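Local coordinates for Blo t 1 allergen (Blomia tropicalis, PDB 5JT8), which is a mite allergen of the papain-like cysteine protease family, probably a proteolytic enzyme held here as its inhibitor-bearing proenzyme, at residues L56-E61 with S257-R262; D118-A123 with G310-V315; R127-G132 with V145-Y150. All blocks are in the same frame, centred on the assembly; numbering follows the deposited sequence.

Contact 1 of 3, residues L56-E61 with S257-R262; sequences LKWVEE and SNNYFR. With NO3 (nitrate ion), chain H.
W58 of the propeptide helix meets N259 and Y260 at the start of a short helix of the protease domain, a contact between the I29-type inhibitor prosegment and the papain-type protease domain of the same chain. CB of W58 points at the 257-262 segment, and with CG anti to the backbone N (chi1 -171°) the indole extends to N259 and Y260. Along the ring, CD1 and NE1 run past the amide nitrogen ND2 of N259. CE2 comes next, 3.6 Å from N259 CB, whose methylene sits over the six-membered ring in a CH-pi contact, shifted toward its rim. At the far end W58 CH2 lies 3.6 Å from the backbone O of N259, while W58 CZ2 drops over the centre of the Y260 ring, 3.6 Å from Y260 CE2. Planes at 83° and centroids 4.9 Å apart make this an edge-to-face pair in which tryptophan supplies the edge and tyrosine the face. No hydrogen bond joins the two segments; packing around one indole carries the contact. Helix 259-262 is capped by N258: F261 N lies 3.2 Å from N258 OD1, on a lone pair in the carbonyl plane. Y260 N adds a weak bond to the same oxygen. N258 ND2 makes a weak 3.5 Å bond to O3 of a nitrate ion, probably from the crystallisation liquor. H62, one turn further along helix 42-62, stacks on W58 and also meets the Y260 ring. R262 of helix 259-262 binds the propeptide carbonyls of Y75 and M78, and N259 touches E80 of helix 80-88.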
loop_
_atom_site.group_PDB
_atom_site.type_symbol
_atom_site.label_atom_id
_atom_site.label_comp_id
_atom_site.label_asym_id
_atom_site.label_seq_id
_atom_site.Cartn_x
_atom_site.Cartn_y
_atom_site.Cartn_z
ATOM N N LEU A 56 9.826 -13.455 -15.376
ATOM C CA LEU A 56 10.276 -14.743 -14.857
ATOM C C LEU A 56 11.788 -14.821 -14.926
ATOM O O LEU A 56 12.439 -15.376 -14.039
ATOM C CB LEU A 56 9.663 -15.904 -15.633
ATOM C CG LEU A 56 10.125 -17.265 -15.101
ATOM C CD1 LEU A 56 9.660 -17.472 -13.666
ATOM C CD2 LEU A 56 9.647 -18.390 -15.980
ATOM N N LYS A 57 12.341 -14.256 -15.994
ATOM C CA LYS A 57 13.786 -14.166 -16.141
ATOM C C LYS A 57 14.396 -13.367 -14.980
ATOM O O LYS A 57 15.362 -13.808 -14.352
ATOM C CB LYS A 57 14.143 -13.528 -17.482
ATOM C CG LYS A 57 15.612 -13.581 -17.826
ATOM C CD LYS A 57 15.891 -12.855 -19.134
ATOM C CE LYS A 57 17.319 -13.068 -19.607
ATOM N NZ LYS A 57 17.521 -12.491 -20.966
ATOM N N TRP A 58 13.821 -12.202 -14.686
ATOM C CA TRP A 58 14.317 -11.372 -13.587
ATOM C C TRP A 58 14.229 -12.099 -12.244
ATOM O O TRP A 58 15.106 -11.949 -11.396
ATOM C CB TRP A 58 13.550 -10.047 -13.499
ATOM C CG TRP A 58 14.173 -9.094 -12.516
ATOM C CD1 TRP A 58 15.066 -8.094 -12.794
ATOM C CD2 TRP A 58 13.976 -9.068 -11.096
ATOM N NE1 TRP A 58 15.429 -7.446 -11.639
ATOM C CE2 TRP A 58 14.775 -8.024 -10.582
ATOM C CE3 TRP A 58 13.197 -9.820 -10.211
ATOM C CZ2 TRP A 58 14.819 -7.719 -9.224
ATOM C CZ3 TRP A 58 13.241 -9.517 -8.867
ATOM C CH2 TRP A 58 14.048 -8.472 -8.384
ATOM N N VAL A 59 13.162 -12.876 -12.058
ATOM C CA VAL A 59 12.931 -13.590 -10.808
ATOM C C VAL A 59 13.989 -14.662 -10.573
ATOM O O VAL A 59 14.618 -14.695 -9.520
ATOM C CB VAL A 59 11.527 -14.247 -10.775
ATOM C CG1 VAL A 59 11.413 -15.221 -9.606
ATOM C CG2 VAL A 59 10.441 -13.187 -10.686
ATOM N N GLU A 60 14.196 -15.531 -11.554
ATOM C CA GLU A 60 15.134 -16.631 -11.372
ATOM C C GLU A 60 16.572 -16.136 -11.175
ATOM O O GLU A 60 17.336 -16.719 -10.402
ATOM C CB GLU A 60 15.064 -17.600 -12.556
ATOM C CG GLU A 60 15.777 -18.938 -12.319
ATOM C CD GLU A 60 15.760 -19.389 -10.857
ATOM O OE1 GLU A 60 14.659 -19.546 -10.277
ATOM O OE2 GLU A 60 16.854 -19.590 -10.286
ATOM N N GLU A 61 16.936 -15.054 -11.854
ATOM C CA GLU A 61 18.291 -14.528 -11.735
ATOM C C GLU A 61 18.524 -13.815 -10.409
ATOM O O GLU A 61 19.668 -13.658 -9.984
ATOM C CB GLU A 61 18.610 -13.582 -12.892
ATOM C CG GLU A 61 18.725 -14.272 -14.244
ATOM C CD GLU A 61 19.053 -13.301 -15.365
ATOM O OE1 GLU A 61 20.107 -12.630 -15.292
ATOM O OE2 GLU A 61 18.257 -13.207 -16.319
ATOM N N SER A 257 6.443 -0.152 -7.967
ATOM C CA SER A 257 6.692 -0.817 -9.249
ATOM C C SER A 257 8.166 -1.185 -9.458
ATOM O O SER A 257 8.511 -1.828 -10.452
ATOM C CB SER A 257 6.197 0.048 -10.417
ATOM O OG SER A 257 6.868 1.293 -10.489
ATOM N N ASN A 258 9.025 -0.784 -8.522
ATOM C CA ASN A 258 10.417 -1.248 -8.505
ATOM C C ASN A 258 10.488 -2.780 -8.525
ATOM O O ASN A 258 9.746 -3.446 -7.797
ATOM C CB ASN A 258 11.153 -0.694 -7.276
ATOM C CG ASN A 258 12.529 -1.319 -7.089
ATOM O OD1 ASN A 258 12.659 -2.436 -6.582
ATOM N ND2 ASN A 258 13.564 -0.596 -7.495
ATOM N N ASN A 259 11.369 -3.330 -9.360
ATOM C CA ASN A 259 11.435 -4.780 -9.581
ATOM C C ASN A 259 11.607 -5.586 -8.309
ATOM O O ASN A 259 10.941 -6.599 -8.119
ATOM C CB ASN A 259 12.576 -5.121 -10.540
ATOM C CG ASN A 259 12.166 -5.017 -11.988
ATOM O OD1 ASN A 259 11.063 -5.417 -12.355
ATOM N ND2 ASN A 259 13.050 -4.473 -12.823
ATOM N N TYR A 260 12.487 -5.124 -7.429
ATOM C CA TYR A 260 12.774 -5.838 -6.186
ATOM C C TYR A 260 11.567 -5.821 -5.250
ATOM O O TYR A 260 11.190 -6.844 -4.677
ATOM C CB TYR A 260 14.001 -5.231 -5.491
ATOM C CG TYR A 260 15.273 -5.353 -6.311
ATOM C CD1 TYR A 260 15.590 -4.410 -7.284
ATOM C CD2 TYR A 260 16.152 -6.415 -6.123
ATOM C CE1 TYR A 260 16.747 -4.518 -8.042
ATOM C CE2 TYR A 260 17.305 -6.536 -6.883
ATOM C CZ TYR A 260 17.599 -5.583 -7.837
ATOM O OH TYR A 260 18.746 -5.690 -8.594
ATOM N N PHE A 261 10.958 -4.657 -5.088
ATOM C CA PHE A 261 9.780 -4.579 -4.241
ATOM C C PHE A 261 8.626 -5.352 -4.873
ATOM O O PHE A 261 7.913 -6.096 -4.194
ATOM C CB PHE A 261 9.364 -3.129 -3.987
ATOM C CG PHE A 261 8.219 -3.016 -3.037
ATOM C CD1 PHE A 261 8.442 -3.046 -1.662
ATOM C CD2 PHE A 261 6.914 -2.948 -3.506
ATOM C CE1 PHE A 261 7.389 -2.967 -0.776
ATOM C CE2 PHE A 261 5.856 -2.882 -2.628
ATOM C CZ PHE A 261 6.089 -2.883 -1.261
ATOM N N ARG A 262 8.458 -5.165 -6.180
ATOM C CA ARG A 262 7.415 -5.838 -6.963
ATOM C C ARG A 262 7.327 -7.338 -6.701
ATOM O O ARG A 262 6.243 -7.889 -6.468
ATOM C CB ARG A 262 7.666 -5.591 -8.451
ATOM C CG ARG A 262 6.624 -6.127 -9.395
ATOM C CD ARG A 262 6.900 -5.617 -10.808
ATOM N NE ARG A 262 6.049 -6.269 -11.793
ATOM C CZ ARG A 262 6.074 -6.012 -13.096
ATOM N NH1 ARG A 262 6.913 -5.107 -13.584
ATOM N NH2 ARG A 262 5.257 -6.669 -13.908
HETATM N N NO3 H . 17.326 0.045 -7.164
HETATM O O1 NO3 H . 18.396 0.075 -6.480
HETATM O O2 NO3 H . 16.584 1.072 -7.203
HETATM O O3 NO3 H . 16.995 -0.997 -7.809
#

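Contact 2 of 3, residues D118-A123 with G310-V315; sequences DWRQKA and GGYGYV
A bend at chi3 (-62°) carries the R120 side chain over the ring of Y312 and delivers its guanidinium to the hydroxyl of Y314. Both tyrosines have CG anti to their own carbonyl carbon, and their rings leave strand 312-316 to receive the arginine at two different places. Y312 offers a face: R120 CD stands almost on the ring normal, 3.7 Å from the centroid, in a CH-pi contact, and the charge follows as a cation-pi interaction with CZ 4.8 Å from the same centroid. The guanidinium is tilted by 55° to that ring, so the two planes do not stack flat. Y314 instead offers its oxygen, which lies practically in the guanidinium plane and accepts from R120 NH1 and NH2, each at 3.2 Å. On another edge the guanidinium makes a salt bridge to D118, gripped side-on, with R120 NE 3.0 Å from D118 OD1 and R120 NH2 2.8 Å from D118 OD2. D118 OD1 also takes the backbone N of R120, from above the carboxylate plane, and thereby caps the short helix 119-122. This bidentate salt bridge, with the end-on grip on Y314 OH, fixes the rotation of the guanidinium; D118 would partly balance its charge. Y312 OH turns to R300 NH1 on the adjacent strand. Within the papain-type protease domain the contact bridges the short helix 119-122 and strand 312-316 of the mixed sheet. I298 of the intervening strand 294-300 touches D118, R120 and Y314, and W119 packs on I152 of helix 139-154.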
loop_
_atom_site.group_PDB
_atom_site.type_symbol
_atom_site.label_atom_id
_atom_site.label_comp_id
_atom_site.label_asym_id
_atom_site.label_seq_id
_atom_site.Cartn_x
_atom_site.Cartn_y
_atom_site.Cartn_z
ATOM N N ASP A 118 5.831 -4.228 16.682
ATOM C CA ASP A 118 5.050 -4.880 15.638
ATOM C C ASP A 118 3.567 -4.846 16.027
ATOM O O ASP A 118 3.145 -5.598 16.899
ATOM C CB ASP A 118 5.546 -6.328 15.444
ATOM C CG ASP A 118 4.970 -7.004 14.203
ATOM O OD1 ASP A 118 4.008 -6.476 13.617
ATOM O OD2 ASP A 118 5.484 -8.068 13.815
ATOM N N TRP A 119 2.778 -3.976 15.399
ATOM C CA TRP A 119 1.349 -3.929 15.711
ATOM C C TRP A 119 0.647 -5.275 15.472
ATOM O O TRP A 119 -0.371 -5.558 16.106
ATOM C CB TRP A 119 0.646 -2.828 14.912
ATOM C CG TRP A 119 0.766 -1.489 15.535
ATOM C CD1 TRP A 119 1.431 -0.398 15.026
ATOM C CD2 TRP A 119 0.214 -1.070 16.792
ATOM N NE1 TRP A 119 1.322 0.664 15.890
ATOM C CE2 TRP A 119 0.584 0.282 16.981
ATOM C CE3 TRP A 119 -0.538 -1.713 17.787
ATOM C CZ2 TRP A 119 0.213 1.012 18.110
ATOM C CZ3 TRP A 119 -0.900 -0.994 18.917
ATOM C CH2 TRP A 119 -0.518 0.358 19.074
ATOM N N ARG A 120 1.194 -6.118 14.594
ATOM C CA ARG A 120 0.614 -7.454 14.382
ATOM C C ARG A 120 0.608 -8.302 15.659
ATOM O O ARG A 120 -0.161 -9.261 15.780
ATOM C CB ARG A 120 1.372 -8.224 13.304
ATOM C CG ARG A 120 1.365 -7.608 11.915
ATOM C CD ARG A 120 2.236 -8.439 10.967
ATOM N NE ARG A 120 3.629 -8.457 11.407
ATOM C CZ ARG A 120 4.627 -9.036 10.746
ATOM N NH1 ARG A 120 4.391 -9.657 9.597
ATOM N NH2 ARG A 120 5.870 -8.991 11.233
ATOM N N GLN A 121 1.481 -7.958 16.600
ATOM C CA GLN A 121 1.587 -8.711 17.840
ATOM C C GLN A 121 0.909 -7.998 18.988
ATOM O O GLN A 121 0.621 -8.612 20.005
ATOM C CB GLN A 121 3.056 -8.982 18.193
ATOM C CG GLN A 121 3.636 -10.168 17.436
ATOM C CD GLN A 121 5.137 -10.268 17.555
ATOM O OE1 GLN A 121 5.683 -10.310 18.657
ATOM N NE2 GLN A 121 5.819 -10.315 16.416
ATOM N N LYS A 122 0.657 -6.703 18.830
ATOM C CA LYS A 122 0.044 -5.925 19.904
ATOM C C LYS A 122 -1.478 -5.863 19.746
ATOM O O LYS A 122 -2.208 -5.443 20.650
ATOM C CB LYS A 122 0.628 -4.505 19.939
ATOM C CG LYS A 122 2.143 -4.447 19.819
ATOM C CD LYS A 122 2.713 -3.236 20.531
ATOM C CE LYS A 122 2.675 -3.426 22.048
ATOM N NZ LYS A 122 3.307 -2.291 22.786
ATOM N N ALA A 123 -1.948 -6.288 18.583
ATOM C CA ALA A 123 -3.339 -6.131 18.233
ATOM C C ALA A 123 -3.667 -7.164 17.182
ATOM O O ALA A 123 -2.773 -7.665 16.489
ATOM C CB ALA A 123 -3.616 -4.710 17.713
ATOM N N GLY A 310 3.326 -13.784 3.631
ATOM C CA GLY A 310 1.920 -13.687 3.990
ATOM C C GLY A 310 1.318 -12.305 3.754
ATOM O O GLY A 310 0.371 -11.908 4.437
ATOM N N GLY A 311 1.853 -11.567 2.786
ATOM C CA GLY A 311 1.279 -10.279 2.412
ATOM C C GLY A 311 2.021 -9.113 3.040
ATOM O O GLY A 311 1.720 -7.939 2.768
ATOM N N TYR A 312 2.989 -9.450 3.890
ATOM C CA TYR A 312 3.828 -8.468 4.578
ATOM C C TYR A 312 5.246 -8.496 4.008
ATOM O O TYR A 312 5.743 -9.547 3.620
ATOM C CB TYR A 312 3.846 -8.739 6.095
ATOM C CG TYR A 312 2.524 -8.424 6.779
ATOM C CD1 TYR A 312 2.247 -7.141 7.230
ATOM C CD2 TYR A 312 1.550 -9.401 6.950
ATOM C CE1 TYR A 312 1.047 -6.840 7.845
ATOM C CE2 TYR A 312 0.345 -9.107 7.569
ATOM C CZ TYR A 312 0.099 -7.815 7.999
ATOM O OH TYR A 312 -1.088 -7.496 8.613
ATOM N N GLY A 313 5.897 -7.338 3.957
ATOM C CA GLY A 313 7.242 -7.267 3.423
ATOM C C GLY A 313 8.187 -6.570 4.371
ATOM O O GLY A 313 7.748 -5.821 5.244
ATOM N N TYR A 314 9.484 -6.804 4.193
ATOM C CA TYR A 314 10.472 -6.200 5.059
ATOM C C TYR A 314 11.482 -5.393 4.252
ATOM O O TYR A 314 12.167 -5.931 3.382
ATOM C CB TYR A 314 11.163 -7.275 5.899
ATOM C CG TYR A 314 10.180 -8.115 6.696
ATOM C CD1 TYR A 314 9.620 -7.634 7.871
ATOM C CD2 TYR A 314 9.786 -9.377 6.252
ATOM C CE1 TYR A 314 8.719 -8.386 8.596
ATOM C CE2 TYR A 314 8.884 -10.143 6.973
ATOM C CZ TYR A 314 8.358 -9.639 8.150
ATOM O OH TYR A 314 7.459 -10.383 8.876
ATOM N N VAL A 315 11.555 -4.094 4.532
ATOM C CA VAL A 315 12.513 -3.232 3.850
ATOM C C VAL A 315 13.446 -2.561 4.843
ATOM O O VAL A 315 13.001 -2.027 5.851
ATOM C CB VAL A 315 11.814 -2.115 3.006
ATOM C CG1 VAL A 315 12.864 -1.183 2.368
ATOM C CG2 VAL A 315 10.940 -2.716 1.944
#

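Contact 3 of 3, residues R127-G132 with V145-Y150; sequences RIRQQG and VAESLY. With NO3 (nitrate ion), chain I.
An irregular stretch, 127-132, passes beside helix 139-154, and R129 and E147 reach toward each other from the two backbones. In the papain fold this is the long helix whose N-terminal end carries the catalytic cysteine; the loop before it is pinned to the helix flank by a salt bridge. The R129 chain is bent at chi2 (-58°), which brings one face of its guanidinium against the carbonyl O of R127, whereas E147 runs extended beyond CG. Their flat groups stand nearly perpendicular, 83° apart. R129 NH2 gives a fairly straight bond, 163° at the hydrogen, to E147 OE1 at 3.1 Å. The acceptor lies near the guanidinium plane, but the donor approaches from above the carboxylate plane. A water donates to E147 OE1 at 2.7 Å and makes a weak bond with R129 NE, closing a second link beside the direct one. E147 OE1 is also bonded to T126 OG1, and E147 OE2 takes the backbone N of L160, so both oxygens of this buried carboxylate are satisfied. Such a setting, with an arginine and several donors around it, would probably stabilise the ionised acid. R127 O itself accepts from R300 NH2. R129 also packs on F140 of helix 139-154, and its backbone pairs with that of G304. A nitrate ion, probably from the crystallisation liquor, is the second anion at the edge of the R129 guanidinium: its O3 is 2.7 Å from R129 NH1, with a weak bond from R129 NH2, and its O1 accepts from R127 N at 3.3 Å.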
loop_
_atom_site.group_PDB
_atom_site.type_symbol
_atom_site.label_atom_id
_atom_site.label_comp_id
_atom_site.label_asym_id
_atom_site.label_seq_id
_atom_site.Cartn_x
_atom_site.Cartn_y
_atom_site.Cartn_z
ATOM N N ARG A 127 -7.266 -9.085 8.235
ATOM C CA ARG A 127 -6.620 -9.928 7.243
ATOM C C ARG A 127 -6.132 -9.146 6.041
ATOM O O ARG A 127 -6.652 -8.079 5.724
ATOM C CB ARG A 127 -7.576 -11.039 6.790
ATOM C CG ARG A 127 -7.896 -12.049 7.882
ATOM C CD ARG A 127 -8.539 -13.300 7.297
ATOM N NE ARG A 127 -7.934 -14.533 7.811
ATOM C CZ ARG A 127 -6.745 -15.006 7.432
ATOM N NH1 ARG A 127 -6.008 -14.348 6.539
ATOM N NH2 ARG A 127 -6.286 -16.135 7.956
ATOM N N ILE A 128 -5.131 -9.700 5.371
ATOM C CA ILE A 128 -4.518 -9.063 4.219
ATOM C C ILE A 128 -5.515 -8.996 3.062
ATOM O O ILE A 128 -6.204 -9.973 2.773
ATOM C CB ILE A 128 -3.231 -9.820 3.809
ATOM C CG1 ILE A 128 -2.100 -9.514 4.808
ATOM C CG2 ILE A 128 -2.816 -9.492 2.388
ATOM C CD1 ILE A 128 -1.524 -8.119 4.678
ATOM N N ARG A 129 -5.599 -7.836 2.413
ATOM C CA ARG A 129 -6.535 -7.636 1.303
ATOM C C ARG A 129 -5.824 -7.717 -0.038
ATOM O O ARG A 129 -4.592 -7.733 -0.097
ATOM C CB ARG A 129 -7.238 -6.284 1.422
ATOM C CG ARG A 129 -7.678 -5.894 2.829
ATOM C CD ARG A 129 -8.633 -6.921 3.461
ATOM N NE ARG A 129 -9.260 -6.399 4.683
ATOM C CZ ARG A 129 -9.976 -7.131 5.536
ATOM N NH1 ARG A 129 -10.160 -8.428 5.317
ATOM N NH2 ARG A 129 -10.511 -6.565 6.609
ATOM N N GLN A 130 -6.596 -7.725 -1.118
ATOM C CA GLN A 130 -6.027 -7.808 -2.465
ATOM C C GLN A 130 -6.691 -6.810 -3.416
ATOM O O GLN A 130 -7.854 -6.969 -3.748
ATOM C CB GLN A 130 -6.175 -9.230 -3.020
ATOM C CG GLN A 130 -5.326 -9.490 -4.256
ATOM C CD GLN A 130 -5.173 -10.973 -4.585
ATOM O OE1 GLN A 130 -5.927 -11.830 -4.098
ATOM N NE2 GLN A 130 -4.187 -11.282 -5.421
ATOM N N GLN A 131 -5.960 -5.790 -3.862
ATOM C CA GLN A 131 -6.583 -4.749 -4.685
ATOM C C GLN A 131 -6.862 -5.231 -6.114
ATOM O O GLN A 131 -7.747 -4.701 -6.792
ATOM C CB GLN A 131 -5.708 -3.490 -4.714
ATOM C CG GLN A 131 -4.367 -3.677 -5.411
ATOM C CD GLN A 131 -3.492 -2.439 -5.322
ATOM O OE1 GLN A 131 -2.813 -2.229 -4.325
ATOM N NE2 GLN A 131 -3.517 -1.605 -6.365
ATOM N N GLY A 132 -6.115 -6.237 -6.564
ATOM C CA GLY A 132 -6.278 -6.770 -7.913
ATOM C C GLY A 132 -5.954 -5.755 -9.005
ATOM O O GLY A 132 -5.074 -4.896 -8.850
ATOM N N VAL A 145 -5.339 1.372 7.826
ATOM C CA VAL A 145 -5.018 2.143 9.021
ATOM C C VAL A 145 -6.269 2.285 9.898
ATOM O O VAL A 145 -6.212 2.029 11.100
ATOM C CB VAL A 145 -4.459 3.530 8.654
ATOM C CG1 VAL A 145 -4.499 4.474 9.844
ATOM C CG2 VAL A 145 -3.044 3.382 8.126
ATOM N N ALA A 146 -7.403 2.646 9.283
ATOM C CA ALA A 146 -8.651 2.830 10.035
ATOM C C ALA A 146 -9.082 1.545 10.739
ATOM O O ALA A 146 -9.448 1.557 11.914
ATOM C CB ALA A 146 -9.779 3.332 9.111
ATOM N N GLU A 147 -9.041 0.435 10.014
ATOM C CA GLU A 147 -9.389 -0.847 10.598
ATOM C C GLU A 147 -8.438 -1.189 11.760
ATOM O O GLU A 147 -8.886 -1.659 12.800
ATOM C CB GLU A 147 -9.385 -1.950 9.523
ATOM C CG GLU A 147 -10.463 -1.763 8.445
ATOM C CD GLU A 147 -10.413 -2.815 7.338
ATOM O OE1 GLU A 147 -9.543 -3.712 7.374
ATOM O OE2 GLU A 147 -11.256 -2.749 6.422
ATOM N N SER A 148 -7.145 -0.911 11.598
ATOM C CA SER A 148 -6.167 -1.128 12.669
ATOM C C SER A 148 -6.527 -0.371 13.938
ATOM O O SER A 148 -6.463 -0.904 15.045
ATOM C CB SER A 148 -4.765 -0.688 12.220
ATOM O OG SER A 148 -4.339 -1.483 11.144
ATOM N N LEU A 149 -6.880 0.895 13.765
ATOM C CA LEU A 149 -7.245 1.732 14.902
ATOM C C LEU A 149 -8.479 1.203 15.626
ATOM O O LEU A 149 -8.525 1.256 16.853
ATOM C CB LEU A 149 -7.464 3.178 14.451
ATOM C CG LEU A 149 -6.194 3.869 13.961
ATOM C CD1 LEU A 149 -6.456 5.326 13.521
ATOM C CD2 LEU A 149 -5.114 3.827 15.038
ATOM N N TYR A 150 -9.477 0.690 14.891
ATOM C CA TYR A 150 -10.663 0.134 15.556
ATOM C C TYR A 150 -10.292 -1.109 16.342
ATOM O O TYR A 150 -10.853 -1.377 17.410
ATOM C CB TYR A 150 -11.791 -0.176 14.552
ATOM C CG TYR A 150 -12.615 1.057 14.269
ATOM C CD1 TYR A 150 -13.718 1.377 15.057
ATOM C CD2 TYR A 150 -12.259 1.926 13.257
ATOM C CE1 TYR A 150 -14.453 2.528 14.827
ATOM C CE2 TYR A 150 -12.987 3.078 13.010
ATOM C CZ TYR A 150 -14.081 3.375 13.799
ATOM O OH TYR A 150 -14.807 4.522 13.557
HETATM N N NO3 I . -11.243 -8.834 8.781
HETATM O O1 NO3 I . -10.310 -9.497 9.323
HETATM O O2 NO3 I . -11.859 -7.944 9.441
HETATM O O3 NO3 I . -11.567 -9.062 7.576
HETATM O O HOH W 1 -7.534 -3.737 5.641
#

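How the contacts relate
From the N terminus, the chain first runs through propeptide helix 42-62, where contact 1 starts, and enters the protease domain to begin contact 2 at 118-123. Contact 3 follows at once, with 12 residues between 127-132 and 145-150 on helix 139-154. The chain then returns to 257-262 to close contact 1, and only later reaches strand 312-316 to close contact 2. Contacts 1 and 2 therefore cross, and contact 3 lies within both long loops. In space contacts 2 and 3 adjoin where I128 packs on G310 and Y312. Contact 1, joining prosegment to enzyme, touches neither, though its nearest atoms come within about 4 Å of contact 2.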